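Local coordinates for phenol hydroxylase component phL (Pseudomonas stutzeri, PDB 3U52), which probably serves as a non-catalytic, largely helical subunit of the oligomeric hydroxylase in a multicomponent phenol monooxygenase, at residues Ile170-Met173 with Ile174-Ser177; Leu182-Ser185 with Lys186-Met190; Leu216-Ile220 with Leu221-Met225; Gly273-Glu276 with Thr277-Glu280. One frame throughout, in Å; residues are numbered along the deposited sequence.

All four contacts are local, each joining neighbouring turns of helix or the residues that end or begin one. Contact 3 is the buried member, in helix 211-240, its centre about 8 Å from the centre of the chain; wider backbone turns and a Gln-Asp hydrogen bond mark it. Contacts 1 and 2 lie toward the periphery, partly buried, and both reach a chain of another protein. They belong to successive helices and touch where Ala171 and Leu172 pack on Leu182. One is a helix C-terminus, the other a Glu-Tyr pair along a helix. Contact 4, on the surface at the opposite side of the chain's centre from both, is a helix N-terminus capped by a serine and carrying several charges.

Contact 1 (Ile170-Met173 with Ile174-Ser177); sequences IALM and IDGS
The carboxylate of Asp175, the one flat side-chain group here, lies alongside Leu172, the two side chains pointing the same way. Its OD1 is 3.7 Å from Leu172 CD2 and 3.1 Å from the carbonyl oxygen Leu172 O, an acceptor beside an acceptor. That proximity is probably eased by Thr178 N, which donates to OD1, while OD2 receives Ala181 N. With chi1 at 69°, Asp175 CG sits between its own backbone N and carbonyl carbon, which folds the carboxylate back over the last turn. Ile174 works on a different side: its CD1 is 4.3 Å from Ile170 CG2, and it also packs on Leu119 of helix 113-122. Along the backbone, Asp175 N bonds to Ala171 O at 3.0 Å. The chain then turns at Gly176, whose positive phi of 70° suits glycine. Ser177 N reaches back to Leu172 O at 2.7 Å, in the carbonyl plane, and Gly176 N makes a weak bond of 3.3 Å to Met173 O. Ser177 OG is bonded to a basic side chain of the chain of another protein. Positive phi with two bonds into the final turn is a Schellman motif, here closing helix 147-175.

Contact 2 (Leu182-Ser185 with Lys186-Met190); sequences LDES and KAYWM
Glu184 reaches along the helix to Tyr188, four residues on. From CB its chain runs extended, CG lying opposite the backbone nitrogen (chi1 171°), and this brings the CG methylene to 3.6 Å from Tyr188 CE1. Beyond it the carboxylate draws level with the phenol, Glu184 CD 3.9 Å from Tyr188 OH, since the two side chains lie side by side and point the same way. At the tip Glu184 OE2 accepts from Tyr188 OH over 3.0 Å, met on its anti side and 17° out of the carboxylate plane. The ring and carboxylate planes stand 63° apart. The other oxygen, Glu184 OE1, has a long, weak ion pair with Lys117. This is an i to i+4 side-chain pair on helix 180-191, spanning one alpha-helical turn of a largely helical subunit. Beneath it the backbone carbonyl Glu184 O does double duty: it accepts from Tyr188 N at 3.3 Å and sits 3.4 Å above one face of the Tyr188 ring, toward the rim. Leu120 of helix 113-122 touches both Glu184 and Tyr188. Lys186 keeps its CB 3.4 Å from Leu182 O, but its extended chain leads NZ to backbone atoms of the chain of another protein. Ser185 OG is bonded to Leu120 O.

Contact 3 (Leu216-Ile220 with Leu221-Met225); sequences LVQNI and LIDGM
Gln218 meets Asp223 across a wide pi-type turn in the buried helix 211-240. Three successive bonds span five residues instead of four: Leu221 N gives to Leu216 O at 2.9 Å, Ile222 N to Val217 O at 2.8 Å and Asp223 N to Gln218 O at 3.3 Å. Gly224 N to Ile220 O returns to the four-residue spacing. Leu216 O also accepts from Ile220 N, so one carbonyl serves both kinds of turn. Gln218 sets out with CG opposite its backbone nitrogen and then bends sharply at chi2 (64°), which swings the amide round toward Asp223. Gln218 NE2 donates to Asp223 OD1 over 3.2 Å in a bent bond of 135°; the acceptor lies close to the amide plane, whereas the nitrogen stands above the carboxylate plane. The Asp223 carboxylate is also packed hard on the backbone, its CG 3.0 Å from Gln218 O. A salt bridge from OD2 to Arg160 and the amide of Gln218 probably stabilise its negative charge in this buried setting. Asn219 lies beside Asp223, pointing the same way, while its OD1 is held by Asn137 and Thr215. On the apolar side Ile222 has CG1 beside its backbone nitrogen (chi1 -70°), which carries the side chain back over the carbonyl of Val217. Ile222 CD1 thereby comes 3.6 Å from Val217 O and 3.8 Å from Val217 CG1.

Contact 4 (Gly273-Glu276 with Thr277-Glu280); sequences GESE and TNRE
Ser275 caps the start of helix 276-302 through Asn278 N, a surface contact in the tight turn after helix 251-274. Ser275 is the N-cap. Its hydroxyl lies between the backbone N and the carbonyl carbon (chi1 57°), turned into the new helix, where Ser275 OG accepts from Asn278 N at 3.2 Å. The hydroxyl stands in for the carbonyl that a preceding turn would offer Asn278 N. Ser275 O takes Arg279 N at 3.1 Å in an almost straight hydrogen bond (176° at the hydrogen), and Glu280 N follows with 2.7 Å to Glu276 O. Arg279 bends at chi2 and chi3, bringing its guanidinium back over the turn: Glu276 CA lies 3.8 Å above one face, toward the rim, and NH1 is bonded to Ala272 O. The charges are spaced out here. Glu276 OE2 is 4.2 Å from Arg279 NH2, too far for a salt bridge, and Glu276 OE1 is 4.0 Å from Glu280 OE2, a like-charged pair whose repulsion the arginine probably moderates. Asn278, the buried residue of the group, has its ND2 3.6 Å from Glu274 CB and donates to Val271 O and Arg66 O. It thereby ties the end of helix 251-274 and the start of helix 276-302 to the loop at Ile65-Met67, while Arg279 packs on Leu326 near the C-terminus.

Contact 1 (Ile170-Met173 with Ile174-Ser177)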
loop_
_atom_site.group_PDB
_atom_site.type_symbol
_atom_site.label_atom_id
_atom_site.label_comp_id
_atom_site.label_asym_id
_atom_site.label_seq_id
_atom_site.Cartn_x
_atom_site.Cartn_y
_atom_site.Cartn_z
ATOM N N ILE D 170 12.333 22.146 24.226
ATOM C CA ILE D 170 12.052 22.423 25.632
ATOM C C ILE D 170 12.436 23.874 25.933
ATOM O O ILE D 170 11.676 24.618 26.565
ATOM C CB ILE D 170 12.863 21.482 26.530
ATOM C CG1 ILE D 170 12.318 20.046 26.402
ATOM C CG2 ILE D 170 12.872 22.009 27.960
ATOM C CD1 ILE D 170 13.006 19.054 27.283
ATOM N N ALA D 171 13.603 24.301 25.452
ATOM C CA ALA D 171 14.036 25.671 25.689
ATOM C C ALA D 171 13.124 26.641 24.989
ATOM O O ALA D 171 12.778 27.683 25.565
ATOM C CB ALA D 171 15.451 25.860 25.251
ATOM N N LEU D 172 12.712 26.308 23.756
ATOM C CA LEU D 172 11.790 27.136 23.005
ATOM C C LEU D 172 10.434 27.232 23.684
ATOM O O LEU D 172 9.751 28.257 23.579
ATOM C CB LEU D 172 11.627 26.625 21.566
ATOM C CG LEU D 172 12.850 26.940 20.708
ATOM C CD1 LEU D 172 12.725 26.358 19.292
ATOM C CD2 LEU D 172 13.132 28.475 20.637
ATOM N N MET D 173 10.044 26.165 24.366
ATOM C CA MET D 173 8.820 26.187 25.119
ATOM C C MET D 173 8.978 27.186 26.247
ATOM O O MET D 173 8.102 27.992 26.460
ATOM C CB MET D 173 8.505 24.799 25.689
ATOM C CG MET D 173 7.047 24.654 25.961
ATOM S SD MET D 173 6.589 23.040 26.555
ATOM C CE MET D 173 7.151 21.996 25.208
ATOM N N ILE D 174 10.108 27.135 26.961
ATOM C CA ILE D 174 10.374 28.036 28.088
ATOM C C ILE D 174 10.434 29.504 27.702
ATOM O O ILE D 174 9.971 30.347 28.487
ATOM C CB ILE D 174 11.675 27.646 28.824
ATOM C CG1 ILE D 174 11.467 26.337 29.574
ATOM C CG2 ILE D 174 12.143 28.786 29.749
ATOM C CD1 ILE D 174 12.734 25.686 30.099
ATOM N N ASP D 175 10.974 29.832 26.516
ATOM C CA ASP D 175 11.017 31.231 26.063
ATOM C C ASP D 175 9.876 31.684 25.151
ATOM O O ASP D 175 9.898 32.817 24.645
ATOM C CB ASP D 175 12.368 31.599 25.425
ATOM C CG ASP D 175 12.621 30.905 24.068
ATOM O OD1 ASP D 175 11.676 30.697 23.262
ATOM O OD2 ASP D 175 13.798 30.593 23.789
ATOM N N GLY D 176 8.915 30.797 24.909
ATOM C CA GLY D 176 7.790 31.145 24.086
ATOM C C GLY D 176 8.135 31.316 22.624
ATOM O O GLY D 176 7.572 32.180 21.952
ATOM N N SER D 177 9.061 30.489 22.135
ATOM C CA SER D 177 9.395 30.393 20.702
ATOM C C SER D 177 10.134 31.643 20.162
ATOM O O SER D 177 9.976 32.070 19.008
ATOM C CB SER D 177 8.158 30.019 19.886
ATOM O OG SER D 177 8.546 29.662 18.583
#

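Contact 2 (Leu182-Ser185 with Lys186-Met190)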
loop_
_atom_site.group_PDB
_atom_site.type_symbol
_atom_site.label_atom_id
_atom_site.label_comp_id
_atom_site.label_asym_id
_atom_site.label_seq_id
_atom_site.Cartn_x
_atom_site.Cartn_y
_atom_site.Cartn_z
ATOM N N LEU D 182 17.563 29.591 24.323
ATOM C CA LEU D 182 18.606 28.823 23.656
ATOM C C LEU D 182 19.937 29.578 23.694
ATOM O O LEU D 182 21.008 28.984 23.877
ATOM C CB LEU D 182 18.212 28.555 22.226
ATOM C CG LEU D 182 17.760 27.165 21.785
ATOM C CD1 LEU D 182 17.725 26.058 22.814
ATOM C CD2 LEU D 182 16.527 27.232 20.955
ATOM N N ASP D 183 19.853 30.891 23.525
ATOM C CA ASP D 183 21.019 31.788 23.721
ATOM C C ASP D 183 21.617 31.622 25.122
ATOM O O ASP D 183 22.823 31.472 25.288
ATOM C CB ASP D 183 20.611 33.252 23.486
ATOM C CG ASP D 183 20.225 33.546 22.039
ATOM O OD1 ASP D 183 20.404 32.681 21.137
ATOM O OD2 ASP D 183 19.768 34.688 21.758
ATOM N N GLU D 184 20.757 31.636 26.132
ATOM C CA GLU D 184 21.179 31.555 27.517
ATOM C C GLU D 184 21.882 30.236 27.808
ATOM O O GLU D 184 22.936 30.219 28.447
ATOM C CB GLU D 184 19.966 31.747 28.428
ATOM C CG GLU D 184 20.236 31.463 29.891
ATOM C CD GLU D 184 19.059 31.813 30.805
ATOM O OE1 GLU D 184 18.107 32.485 30.340
ATOM O OE2 GLU D 184 19.093 31.398 31.988
ATOM N N SER D 185 21.274 29.136 27.353
ATOM C CA SER D 185 21.767 27.786 27.586
ATOM C C SER D 185 23.064 27.560 26.859
ATOM O O SER D 185 23.941 26.940 27.395
ATOM C CB SER D 185 20.738 26.754 27.129
ATOM O OG SER D 185 21.065 25.493 27.652
ATOM N N LYS D 186 23.191 28.064 25.641
ATOM C CA LYS D 186 24.468 27.998 24.947
ATOM C C LYS D 186 25.594 28.723 25.704
ATOM O O LYS D 186 26.704 28.246 25.719
ATOM C CB LYS D 186 24.389 28.530 23.543
ATOM C CG LYS D 186 25.581 28.113 22.678
ATOM C CD LYS D 186 25.071 28.056 21.266
ATOM C CE LYS D 186 26.133 27.716 20.256
ATOM N NZ LYS D 186 25.569 28.082 18.896
ATOM N N ALA D 187 25.283 29.841 26.343
ATOM C CA ALA D 187 26.249 30.566 27.146
ATOM C C ALA D 187 26.742 29.702 28.296
ATOM O O ALA D 187 27.921 29.738 28.585
ATOM C CB ALA D 187 25.677 31.886 27.631
ATOM N N TYR D 188 25.880 28.876 28.910
ATOM C CA TYR D 188 26.350 27.887 29.927
ATOM C C TYR D 188 27.370 26.862 29.348
ATOM O O TYR D 188 28.428 26.622 29.914
ATOM C CB TYR D 188 25.170 27.148 30.608
ATOM C CG TYR D 188 24.215 28.050 31.359
ATOM C CD1 TYR D 188 22.851 28.033 31.099
ATOM C CD2 TYR D 188 24.690 28.942 32.320
ATOM C CE1 TYR D 188 21.971 28.868 31.781
ATOM C CE2 TYR D 188 23.839 29.782 33.010
ATOM C CZ TYR D 188 22.478 29.750 32.722
ATOM O OH TYR D 188 21.653 30.606 33.400
ATOM N N TRP D 189 27.024 26.262 28.212
ATOM C CA TRP D 189 27.889 25.329 27.492
ATOM C C TRP D 189 29.277 25.926 27.248
ATOM O O TRP D 189 30.290 25.242 27.487
ATOM C CB TRP D 189 27.219 24.944 26.169
ATOM C CG TRP D 189 27.973 24.098 25.271
ATOM C CD1 TRP D 189 28.503 24.464 24.055
ATOM C CD2 TRP D 189 28.292 22.723 25.458
ATOM N NE1 TRP D 189 29.142 23.381 23.478
ATOM C CE2 TRP D 189 29.037 22.307 24.326
ATOM C CE3 TRP D 189 28.029 21.785 26.486
ATOM C CZ2 TRP D 189 29.476 20.989 24.164
ATOM C CZ3 TRP D 189 28.505 20.472 26.330
ATOM C CH2 TRP D 189 29.237 20.099 25.199
ATOM N N MET D 190 29.314 27.172 26.805
ATOM C CA MET D 190 30.563 27.840 26.378
ATOM C C MET D 190 31.415 28.375 27.560
ATOM O O MET D 190 32.658 28.274 27.536
ATOM C CB MET D 190 30.284 28.984 25.416
ATOM C CG MET D 190 29.773 28.579 24.005
ATOM S SD MET D 190 30.852 27.448 23.130
ATOM C CE MET D 190 32.197 28.539 22.610
#

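Contact 3 (Leu216-Ile220 with Leu221-Met225)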
loop_
_atom_site.group_PDB
_atom_site.type_symbol
_atom_site.label_atom_id
_atom_site.label_comp_id
_atom_site.label_asym_id
_atom_site.label_seq_id
_atom_site.Cartn_x
_atom_site.Cartn_y
_atom_site.Cartn_z
ATOM N N LEU D 216 32.961 3.034 20.213
ATOM C CA LEU D 216 33.140 2.611 21.597
ATOM C C LEU D 216 33.012 3.781 22.559
ATOM O O LEU D 216 32.286 3.703 23.534
ATOM C CB LEU D 216 34.532 1.963 21.769
ATOM C CG LEU D 216 35.029 1.640 23.203
ATOM C CD1 LEU D 216 34.156 0.591 23.840
ATOM C CD2 LEU D 216 36.416 1.108 23.120
ATOM N N VAL D 217 33.743 4.857 22.305
ATOM C CA VAL D 217 33.772 6.007 23.222
ATOM C C VAL D 217 32.430 6.710 23.248
ATOM O O VAL D 217 31.872 6.989 24.335
ATOM C CB VAL D 217 34.861 7.022 22.803
ATOM C CG1 VAL D 217 34.816 8.248 23.710
ATOM C CG2 VAL D 217 36.241 6.341 22.846
ATOM N N GLN D 218 31.933 7.030 22.055
ATOM C CA GLN D 218 30.639 7.689 21.893
ATOM C C GLN D 218 29.419 6.814 22.299
ATOM O O GLN D 218 28.600 7.193 23.153
ATOM C CB GLN D 218 30.448 8.161 20.441
ATOM C CG GLN D 218 29.111 8.917 20.218
ATOM C CD GLN D 218 29.064 10.235 21.049
ATOM O OE1 GLN D 218 29.615 11.207 20.626
ATOM N NE2 GLN D 218 28.357 10.254 22.181
ATOM N N ASN D 219 29.304 5.661 21.663
ATOM C CA ASN D 219 28.073 4.884 21.710
ATOM C C ASN D 219 27.974 3.934 22.898
ATOM O O ASN D 219 26.870 3.520 23.228
ATOM C CB ASN D 219 27.815 4.163 20.358
ATOM C CG ASN D 219 27.610 5.154 19.181
ATOM O OD1 ASN D 219 28.221 5.009 18.116
ATOM N ND2 ASN D 219 26.787 6.180 19.386
ATOM N N ILE D 220 29.118 3.588 23.536
ATOM C CA ILE D 220 29.133 2.734 24.728
ATOM C C ILE D 220 29.524 3.553 25.981
ATOM O O ILE D 220 28.736 3.672 26.927
ATOM C CB ILE D 220 30.133 1.486 24.623
ATOM C CG1 ILE D 220 30.007 0.689 23.301
ATOM C CG2 ILE D 220 30.001 0.555 25.867
ATOM C CD1 ILE D 220 28.602 0.302 22.951
ATOM N N LEU D 221 30.730 4.112 25.986
ATOM C CA LEU D 221 31.253 4.767 27.206
ATOM C C LEU D 221 30.545 6.082 27.591
ATOM O O LEU D 221 30.053 6.203 28.707
ATOM C CB LEU D 221 32.770 4.954 27.143
ATOM C CG LEU D 221 33.657 3.711 26.907
ATOM C CD1 LEU D 221 35.129 4.176 26.815
ATOM C CD2 LEU D 221 33.462 2.538 27.909
ATOM N N ILE D 222 30.445 7.050 26.692
ATOM C CA ILE D 222 29.763 8.298 27.049
ATOM C C ILE D 222 28.238 8.067 27.261
ATOM O O ILE D 222 27.693 8.354 28.321
ATOM C CB ILE D 222 30.029 9.393 26.002
ATOM C CG1 ILE D 222 31.517 9.852 26.080
ATOM C CG2 ILE D 222 29.142 10.587 26.256
ATOM C CD1 ILE D 222 31.992 10.551 24.833
ATOM N N ASP D 223 27.582 7.493 26.257
ATOM C CA ASP D 223 26.135 7.257 26.309
ATOM C C ASP D 223 25.753 6.304 27.435
ATOM O O ASP D 223 24.716 6.485 28.055
ATOM C CB ASP D 223 25.630 6.706 24.962
ATOM C CG ASP D 223 25.718 7.745 23.818
ATOM O OD1 ASP D 223 26.142 8.919 24.028
ATOM O OD2 ASP D 223 25.384 7.377 22.661
ATOM N N GLY D 224 26.580 5.294 27.694
ATOM C CA GLY D 224 26.254 4.281 28.672
ATOM C C GLY D 224 26.357 4.725 30.121
ATOM O O GLY D 224 25.958 3.990 31.040
ATOM N N MET D 225 26.904 5.915 30.338
ATOM C CA MET D 225 26.922 6.526 31.658
ATOM C C MET D 225 26.004 7.723 31.639
ATOM O O MET D 225 25.227 7.913 32.581
ATOM C CB MET D 225 28.352 6.981 32.019
ATOM C CG MET D 225 29.143 5.973 32.864
ATOM S SD MET D 225 30.732 6.672 33.393
ATOM C CE MET D 225 31.702 6.449 31.897
#

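Contact 4 (Gly273-Glu276 with Thr277-Glu280)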
loop_
_atom_site.group_PDB
_atom_site.type_symbol
_atom_site.label_atom_id
_atom_site.label_comp_id
_atom_site.label_asym_id
_atom_site.label_seq_id
_atom_site.Cartn_x
_atom_site.Cartn_y
_atom_site.Cartn_z
ATOM N N GLY D 273 34.350 -10.919 21.266
ATOM C CA GLY D 273 34.433 -12.371 21.090
ATOM C C GLY D 273 35.270 -12.848 19.927
ATOM O O GLY D 273 35.639 -14.014 19.867
ATOM N N GLU D 274 35.589 -11.963 18.990
ATOM C CA GLU D 274 36.366 -12.370 17.833
ATOM C C GLU D 274 37.792 -12.876 18.233
ATOM O O GLU D 274 38.212 -13.938 17.803
ATOM C CB GLU D 274 36.455 -11.236 16.822
ATOM C CG GLU D 274 37.335 -11.541 15.578
ATOM C CD GLU D 274 36.561 -12.165 14.419
ATOM O OE1 GLU D 274 35.354 -12.458 14.577
ATOM O OE2 GLU D 274 37.161 -12.336 13.333
ATOM N N SER D 275 38.517 -12.118 19.047
ATOM C CA SER D 275 39.919 -12.436 19.346
ATOM C C SER D 275 40.386 -11.770 20.638
ATOM O O SER D 275 39.896 -10.699 21.026
ATOM C CB SER D 275 40.821 -11.971 18.201
ATOM O OG SER D 275 40.649 -10.567 17.973
ATOM N N GLU D 276 41.365 -12.383 21.309
ATOM C CA GLU D 276 41.964 -11.735 22.469
ATOM C C GLU D 276 42.657 -10.405 22.064
ATOM O O GLU D 276 42.712 -9.468 22.837
ATOM C CB GLU D 276 42.940 -12.720 23.126
ATOM C CG GLU D 276 43.485 -12.401 24.514
ATOM C CD GLU D 276 44.236 -13.637 25.095
ATOM O OE1 GLU D 276 45.474 -13.567 25.321
ATOM O OE2 GLU D 276 43.590 -14.705 25.289
ATOM N N THR D 277 43.173 -10.319 20.848
ATOM C CA THR D 277 43.803 -9.082 20.387
ATOM C C THR D 277 42.804 -7.906 20.334
ATOM O O THR D 277 43.112 -6.787 20.767
ATOM C CB THR D 277 44.348 -9.229 18.995
ATOM O OG1 THR D 277 44.417 -10.603 18.643
ATOM C CG2 THR D 277 45.700 -8.642 18.933
ATOM N N ASN D 278 41.619 -8.163 19.775
ATOM C CA ASN D 278 40.557 -7.161 19.698
ATOM C C ASN D 278 40.269 -6.729 21.107
ATOM O O ASN D 278 40.306 -5.564 21.410
ATOM C CB ASN D 278 39.300 -7.751 19.085
ATOM C CG ASN D 278 39.268 -7.644 17.580
ATOM O OD1 ASN D 278 40.215 -7.157 16.928
ATOM N ND2 ASN D 278 38.145 -8.075 17.001
ATOM N N ARG D 279 40.022 -7.704 21.969
ATOM C CA ARG D 279 39.779 -7.480 23.392
ATOM C C ARG D 279 40.888 -6.678 24.115
ATOM O O ARG D 279 40.601 -5.717 24.843
ATOM C CB ARG D 279 39.592 -8.846 24.025
ATOM C CG ARG D 279 38.502 -8.915 25.029
ATOM C CD ARG D 279 37.779 -10.256 24.960
ATOM N NE ARG D 279 38.618 -11.399 25.307
ATOM C CZ ARG D 279 38.779 -12.491 24.547
ATOM N NH1 ARG D 279 38.153 -12.636 23.377
ATOM N NH2 ARG D 279 39.562 -13.468 24.985
ATOM N N GLU D 280 42.150 -7.065 23.909
ATOM C CA GLU D 280 43.304 -6.251 24.373
ATOM C C GLU D 280 43.190 -4.777 23.953
ATOM O O GLU D 280 43.349 -3.875 24.769
ATOM C CB GLU D 280 44.651 -6.796 23.825
ATOM C CG GLU D 280 45.230 -8.087 24.497
ATOM C CD GLU D 280 46.248 -8.831 23.582
ATOM O OE1 GLU D 280 47.021 -8.165 22.835
ATOM O OE2 GLU D 280 46.262 -10.091 23.592
#